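Putative acetylornithine deacetylase (Sulfolobus tokodaii, PDB 3VPC) probably catalyses the ATP-dependent joining of glutamate to the gamma-carboxyl group of the C-terminal glutamate of the carrier protein LysW, a step of arginine biosynthesis. Local coordinates at residues P123-P128 / I165-I170; R178-G183 / G231-I236. One frame throughout, in Å; residues are numbered along the deposited sequence.

Contact 1 and contact 2 lie in two separate antiparallel sheets of the ATP-grasp fold, with centres about 24 Å apart and nearest atoms about 11 Å apart. Contact 1 covers one face of the adenine and binds its N6/N1 edge, and it supplies a lysine for the alpha-phosphate of ADP. Contact 2 belongs to the other sheet, which bears the magnesium ligands D237, E250 and N252; the side chain of R178 there comes within about 6 Å of the ADP and about 3 Å of the D237 side chain. The chain runs directly from strand 164-168 of contact 1 into strand 175-182 of contact 2, and this connection carries I170, which binds the adenine.

Contact 1: residues P123-P128 / I165-I170. With ADP (adenosine-5'-diphosphate), chain E.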
loop_
_atom_site.group_PDB
_atom_site.type_symbol
_atom_site.label_atom_id
_atom_site.label_comp_id
_atom_site.label_asym_id
_atom_site.label_seq_id
_atom_site.Cartn_x
_atom_site.Cartn_y
_atom_site.Cartn_z
ATOM N N PRO A 123 -10.947 -16.531 -23.461
ATOM C CA PRO A 123 -10.087 -16.161 -22.332
ATOM C C PRO A 123 -9.005 -15.118 -22.693
ATOM O O PRO A 123 -8.706 -14.926 -23.862
ATOM C CB PRO A 123 -9.390 -17.476 -21.987
ATOM C CG PRO A 123 -9.299 -18.186 -23.292
ATOM C CD PRO A 123 -10.633 -17.883 -23.958
ATOM N N LEU A 124 -8.450 -14.490 -21.663
ATOM C CA LEU A 124 -7.362 -13.517 -21.797
ATOM C C LEU A 124 -6.406 -13.578 -20.598
ATOM O O LEU A 124 -6.722 -14.163 -19.564
ATOM C CB LEU A 124 -7.940 -12.097 -22.007
ATOM C CG LEU A 124 -8.800 -11.487 -20.904
ATOM C CD1 LEU A 124 -7.951 -10.855 -19.808
ATOM C CD2 LEU A 124 -9.806 -10.438 -21.488
ATOM N N ILE A 125 -5.206 -13.018 -20.762
ATOM C CA ILE A 125 -4.283 -12.839 -19.664
ATOM C C ILE A 125 -4.308 -11.341 -19.344
ATOM O O ILE A 125 -4.315 -10.527 -20.246
ATOM C CB ILE A 125 -2.835 -13.282 -20.069
ATOM C CG1 ILE A 125 -2.747 -14.822 -20.176
ATOM C CG2 ILE A 125 -1.787 -12.711 -19.092
ATOM C CD1 ILE A 125 -2.706 -15.550 -18.799
ATOM N N ASP A 126 -4.381 -10.996 -18.066
ATOM C CA ASP A 126 -4.153 -9.633 -17.613
ATOM C C ASP A 126 -2.989 -9.650 -16.599
ATOM O O ASP A 126 -3.047 -10.324 -15.545
ATOM C CB ASP A 126 -5.444 -9.087 -17.000
ATOM C CG ASP A 126 -5.334 -7.665 -16.496
ATOM O OD1 ASP A 126 -4.221 -7.092 -16.421
ATOM O OD2 ASP A 126 -6.411 -7.122 -16.141
ATOM N N LYS A 127 -1.945 -8.893 -16.904
ATOM C CA LYS A 127 -0.837 -8.741 -15.962
ATOM C C LYS A 127 -0.343 -7.292 -15.887
ATOM O O LYS A 127 -0.495 -6.538 -16.841
ATOM C CB LYS A 127 0.322 -9.664 -16.361
ATOM C CG LYS A 127 0.982 -9.299 -17.688
ATOM C CD LYS A 127 1.849 -10.510 -18.165
ATOM C CE LYS A 127 2.418 -10.276 -19.554
ATOM N NZ LYS A 127 3.002 -11.533 -20.147
ATOM N N PRO A 128 0.252 -6.904 -14.747
ATOM C CA PRO A 128 0.810 -5.548 -14.653
ATOM C C PRO A 128 2.149 -5.445 -15.430
ATOM O O PRO A 128 2.700 -6.467 -15.832
ATOM C CB PRO A 128 1.029 -5.346 -13.143
ATOM C CG PRO A 128 0.578 -6.604 -12.472
ATOM C CD PRO A 128 0.465 -7.681 -13.517
ATOM N N ILE A 165 -1.988 -4.992 -18.687
ATOM C CA ILE A 165 -1.622 -5.483 -20.013
ATOM C C ILE A 165 -2.552 -6.665 -20.324
ATOM O O ILE A 165 -2.461 -7.716 -19.707
ATOM C CB ILE A 165 -0.136 -5.968 -20.104
ATOM C CG1 ILE A 165 0.833 -4.870 -19.629
ATOM C CG2 ILE A 165 0.165 -6.358 -21.537
ATOM C CD1 ILE A 165 2.313 -5.292 -19.605
ATOM N N VAL A 166 -3.460 -6.449 -21.266
ATOM C CA VAL A 166 -4.514 -7.408 -21.573
ATOM C C VAL A 166 -4.135 -8.129 -22.863
ATOM O O VAL A 166 -4.072 -7.527 -23.930
ATOM C CB VAL A 166 -5.876 -6.672 -21.701
ATOM C CG1 VAL A 166 -7.007 -7.652 -22.044
ATOM C CG2 VAL A 166 -6.181 -5.915 -20.419
ATOM N N GLN A 167 -3.891 -9.433 -22.748
ATOM C CA GLN A 167 -3.285 -10.216 -23.816
ATOM C C GLN A 167 -4.086 -11.435 -24.236
ATOM O O GLN A 167 -4.879 -11.991 -23.445
ATOM C CB GLN A 167 -1.921 -10.738 -23.350
ATOM C CG GLN A 167 -0.974 -9.674 -22.896
ATOM C CD GLN A 167 0.422 -10.190 -22.734
ATOM O OE1 GLN A 167 0.634 -11.278 -22.189
ATOM N NE2 GLN A 167 1.395 -9.414 -23.210
ATOM N N GLU A 168 -3.863 -11.844 -25.476
ATOM C CA GLU A 168 -4.263 -13.158 -25.924
ATOM C C GLU A 168 -3.685 -14.172 -24.947
ATOM O O GLU A 168 -2.603 -13.965 -24.390
ATOM C CB GLU A 168 -3.732 -13.444 -27.329
ATOM C CG GLU A 168 -2.184 -13.604 -27.419
ATOM C CD GLU A 168 -1.730 -13.946 -28.816
ATOM O OE1 GLU A 168 -2.288 -14.905 -29.409
ATOM O OE2 GLU A 168 -0.823 -13.270 -29.324
ATOM N N TYR A 169 -4.433 -15.250 -24.724
ATOM C CA TYR A 169 -3.946 -16.359 -23.920
ATOM C C TYR A 169 -3.274 -17.384 -24.841
ATOM O O TYR A 169 -3.936 -18.015 -25.685
ATOM C CB TYR A 169 -5.108 -17.001 -23.134
ATOM C CG TYR A 169 -4.681 -18.190 -22.290
ATOM C CD1 TYR A 169 -3.464 -18.173 -21.611
ATOM C CD2 TYR A 169 -5.493 -19.328 -22.167
ATOM C CE1 TYR A 169 -3.057 -19.244 -20.830
ATOM C CE2 TYR A 169 -5.085 -20.416 -21.395
ATOM C CZ TYR A 169 -3.863 -20.365 -20.730
ATOM O OH TYR A 169 -3.434 -21.414 -19.933
ATOM N N ILE A 170 -1.970 -17.544 -24.687
ATOM C CA ILE A 170 -1.197 -18.388 -25.580
ATOM C C ILE A 170 -1.048 -19.779 -24.974
ATOM O O ILE A 170 -0.543 -19.937 -23.885
ATOM C CB ILE A 170 0.200 -17.815 -25.906
ATOM C CG1 ILE A 170 0.054 -16.462 -26.612
ATOM C CG2 ILE A 170 0.967 -18.802 -26.807
ATOM C CD1 ILE A 170 1.333 -15.660 -26.711
HETATM P PB ADP E . 6.408 -12.214 -14.433
HETATM O O1B ADP E . 7.260 -11.059 -14.950
HETATM O O2B ADP E . 7.139 -13.553 -14.365
HETATM O O3B ADP E . 5.772 -11.887 -13.105
HETATM P PA ADP E . 5.247 -13.131 -16.939
HETATM O O1A ADP E . 4.613 -12.365 -18.090
HETATM O O2A ADP E . 6.657 -13.722 -17.108
HETATM O O3A ADP E . 5.189 -12.370 -15.524
HETATM O "O5'" ADP E . 4.323 -14.427 -16.831
HETATM C "C5'" ADP E . 4.490 -15.447 -15.867
HETATM C "C4'" ADP E . 4.026 -16.729 -16.544
HETATM O "O4'" ADP E . 2.685 -16.640 -17.025
HETATM C "C3'" ADP E . 4.849 -17.003 -17.788
HETATM O "O3'" ADP E . 5.931 -17.816 -17.390
HETATM C "C2'" ADP E . 3.946 -17.786 -18.684
HETATM O "O2'" ADP E . 3.911 -19.145 -18.208
HETATM C "C1'" ADP E . 2.588 -17.217 -18.328
HETATM N N9 ADP E . 2.091 -16.192 -19.271
HETATM C C8 ADP E . 2.301 -14.855 -19.188
HETATM N N7 ADP E . 1.661 -14.216 -20.193
HETATM C C5 ADP E . 1.031 -15.151 -20.933
HETATM C C6 ADP E . 0.162 -15.150 -22.135
HETATM N N6 ADP E . -0.145 -13.986 -22.751
HETATM N N1 ADP E . -0.312 -16.339 -22.591
HETATM C C2 ADP E . -0.001 -17.501 -21.961
HETATM N N3 ADP E . 0.775 -17.580 -20.859
HETATM C C4 ADP E . 1.302 -16.451 -20.304
HETATM O O HOH W 1 -6.883 -15.787 -25.843
#
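I125 pairs with Q167, and K127 with I165, as antiparallel hydrogen-bonded pairs; the strand axes run at 154°, and each pair has two backbone bonds, such as Q167 N to I125 O at 2.8 Å. On the face carrying I125, K127, I165 and Q167 lies the ADP. K127 has CG between its backbone N and carbonyl carbon (chi1 66°), and its extended chain runs out from the sheet face to the nucleotide. Its NZ is hydrogen-bonded to ADP O1A at 2.7 Å, to adenine N7, to N249 OD1 and to Q167 OE1 at 3.1 Å, the last from 36° above the amide carbonyl plane; with three hydrogens for four acceptors, at least one bond is probably bifurcated. Q167 OE1 also accepts from ADP N6 at 2.9 Å, so this oxygen joins the lysine to the exocyclic amine, while S104 OG takes the amide's NE2. N6 gives a second bond to E168 O, and I170 N donates to adenine N1 at 2.9 Å. The sheet also covers one face of the base: I125 CG1 sits over it, 3.5 Å from ADP C6, and lies 3.7 Å from Y169 CD1. The Y169 ring meets adenine C2 through CD1 and takes P123 CG near its plane at the CD2 edge. A water joins P123 O to Y169 N where the strands part. On the opposite face V166 CG1 is 4.0 Å from L124 CD2, and helix 110-120 covers both side chains. D126 also points there, buried but paired: OD1 with R153, OD2 with Y117 and H164. The lysine on one strand and the backbone of E168 and I170, which reads adenine N6 and N1, form the nucleotide pocket characteristic of ATP-grasp enzymes, here of the RimK family.

Contact 2: residues R178-G183 / G231-I236; sequences RCIAIG and GEFVSI
C179 pairs with I236 and A181 with V234 across two neighbouring strands in the middle of the five-stranded antiparallel sheet of the ATP-grasp fold. Four backbone bonds join the two pairs: C179 N to I236 O is 2.8 Å, and I236 N returns to C179 O at 2.7 Å; A181 N to V234 O is 3.0 Å, and V234 N to A181 O longer, 3.2 Å. Past the last bridge, G183 N still donates to E232 O at 2.8 Å.

Apolar contacts divide between the two faces. F233, with CG anti to its backbone N (chi1 178°), leans its ring toward the partner strand: I180 CG2 meets CE1 at 3.7 Å and I182 CG1 meets CD1 at 3.8 Å, with I182 running alongside the phenyl group and I180 coming at a slant. Helix 268-280 packs on F233 and I182. On the other face, C179, A181 and I236 rest on V222 and V226 of helix 216-229, and C179 is further tied by a disulfide to C189 on strand 185-193.

Of the charged groups, R178 forms a salt bridge through NE with the magnesium ligand D237, which would fix the guanidinium beside the metal site. The E232 carboxylate binds H73, Y275 and Y280, joining the residue just before the strand to H73 of the pre-ATP-grasp domain and to helix 268-280. On the face of C179 and A181, chi2 of 86° swings I236 CD1 across to the partner strand, 3.6 Å from C179 O.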
loop_
_atom_site.group_PDB
_atom_site.type_symbol
_atom_site.label_atom_id
_atom_site.label_comp_id
_atom_site.label_asym_id
_atom_site.label_seq_id
_atom_site.Cartn_x
_atom_site.Cartn_y
_atom_site.Cartn_z
ATOM N N ARG A 178 13.371 -19.770 -21.980
ATOM C CA ARG A 178 14.212 -18.699 -21.492
ATOM C C ARG A 178 15.580 -18.755 -22.161
ATOM O O ARG A 178 16.218 -19.819 -22.223
ATOM C CB ARG A 178 14.337 -18.748 -19.966
ATOM C CG ARG A 178 15.366 -17.752 -19.403
ATOM C CD ARG A 178 15.165 -17.490 -17.933
ATOM N NE ARG A 178 13.857 -16.913 -17.694
ATOM C CZ ARG A 178 13.299 -16.753 -16.500
ATOM N NH1 ARG A 178 13.941 -17.135 -15.394
ATOM N NH2 ARG A 178 12.085 -16.211 -16.413
ATOM N N CYS A 179 16.028 -17.612 -22.667
ATOM C CA CYS A 179 17.324 -17.521 -23.315
ATOM C C CYS A 179 18.165 -16.460 -22.634
ATOM O O CYS A 179 17.622 -15.562 -21.959
ATOM C CB CYS A 179 17.151 -17.203 -24.812
ATOM S SG CYS A 179 15.993 -18.273 -25.694
ATOM N N ILE A 180 19.487 -16.564 -22.786
ATOM C CA ILE A 180 20.390 -15.519 -22.331
ATOM C C ILE A 180 21.315 -15.085 -23.454
ATOM O O ILE A 180 21.828 -15.917 -24.225
ATOM C CB ILE A 180 21.243 -15.943 -21.088
ATOM C CG1 ILE A 180 20.340 -16.116 -19.865
ATOM C CG2 ILE A 180 22.323 -14.905 -20.770
ATOM C CD1 ILE A 180 21.092 -16.372 -18.551
ATOM N N ALA A 181 21.540 -13.778 -23.529
ATOM C CA ALA A 181 22.449 -13.219 -24.518
ATOM C C ALA A 181 23.457 -12.322 -23.827
ATOM O O ALA A 181 23.143 -11.634 -22.831
ATOM C CB ALA A 181 21.675 -12.436 -25.582
ATOM N N ILE A 182 24.675 -12.343 -24.345
ATOM C CA ILE A 182 25.714 -11.415 -23.936
ATOM C C ILE A 182 26.098 -10.674 -25.215
ATOM O O ILE A 182 26.439 -11.290 -26.227
ATOM C CB ILE A 182 26.937 -12.145 -23.320
ATOM C CG1 ILE A 182 26.520 -12.893 -22.045
ATOM C CG2 ILE A 182 28.066 -11.156 -23.052
ATOM C CD1 ILE A 182 27.669 -13.604 -21.295
ATOM N N GLY A 183 26.004 -9.351 -25.185
ATOM C CA GLY A 183 26.068 -8.580 -26.425
ATOM C C GLY A 183 24.999 -9.090 -27.364
ATOM O O GLY A 183 23.878 -9.376 -26.955
ATOM N N GLY A 231 20.492 -4.494 -25.143
ATOM C CA GLY A 231 20.899 -5.225 -23.947
ATOM C C GLY A 231 22.312 -5.756 -24.131
ATOM O O GLY A 231 22.721 -6.104 -25.247
ATOM N N GLU A 232 23.073 -5.772 -23.053
ATOM C CA GLU A 232 24.435 -6.300 -23.079
ATOM C C GLU A 232 24.556 -7.610 -22.307
ATOM O O GLU A 232 25.411 -8.448 -22.610
ATOM C CB GLU A 232 25.399 -5.272 -22.518
ATOM C CG GLU A 232 26.674 -5.242 -23.267
ATOM C CD GLU A 232 27.507 -3.995 -23.029
ATOM O OE1 GLU A 232 26.999 -2.988 -22.519
ATOM O OE2 GLU A 232 28.693 -4.042 -23.371
ATOM N N PHE A 233 23.698 -7.777 -21.302
ATOM C CA PHE A 233 23.603 -9.035 -20.591
ATOM C C PHE A 233 22.174 -9.171 -20.075
ATOM O O PHE A 233 21.834 -8.618 -19.017
ATOM C CB PHE A 233 24.626 -9.074 -19.453
ATOM C CG PHE A 233 24.577 -10.333 -18.621
ATOM C CD1 PHE A 233 24.362 -11.579 -19.217
ATOM C CD2 PHE A 233 24.745 -10.265 -17.239
ATOM C CE1 PHE A 233 24.337 -12.766 -18.441
ATOM C CE2 PHE A 233 24.723 -11.441 -16.447
ATOM C CZ PHE A 233 24.509 -12.688 -17.057
ATOM N N VAL A 234 21.348 -9.897 -20.832
ATOM C CA VAL A 234 19.922 -10.003 -20.520
ATOM C C VAL A 234 19.450 -11.449 -20.676
ATOM O O VAL A 234 20.070 -12.237 -21.404
ATOM C CB VAL A 234 19.075 -9.065 -21.447
ATOM C CG1 VAL A 234 19.549 -7.610 -21.349
ATOM C CG2 VAL A 234 19.177 -9.510 -22.914
ATOM N N SER A 235 18.351 -11.803 -20.006
ATOM C CA SER A 235 17.593 -12.974 -20.400
ATOM C C SER A 235 16.368 -12.556 -21.204
ATOM O O SER A 235 15.913 -11.396 -21.124
ATOM C CB SER A 235 17.169 -13.840 -19.200
ATOM O OG SER A 235 16.335 -13.114 -18.313
ATOM N N ILE A 236 15.873 -13.492 -22.003
ATOM C CA ILE A 236 14.722 -13.269 -22.862
ATOM C C ILE A 236 13.762 -14.423 -22.641
ATOM O O ILE A 236 14.150 -15.595 -22.782
ATOM C CB ILE A 236 15.098 -13.205 -24.381
ATOM C CG1 ILE A 236 16.314 -12.303 -24.625
ATOM C CG2 ILE A 236 13.863 -12.703 -25.216
ATOM C CD1 ILE A 236 17.717 -13.015 -24.473
#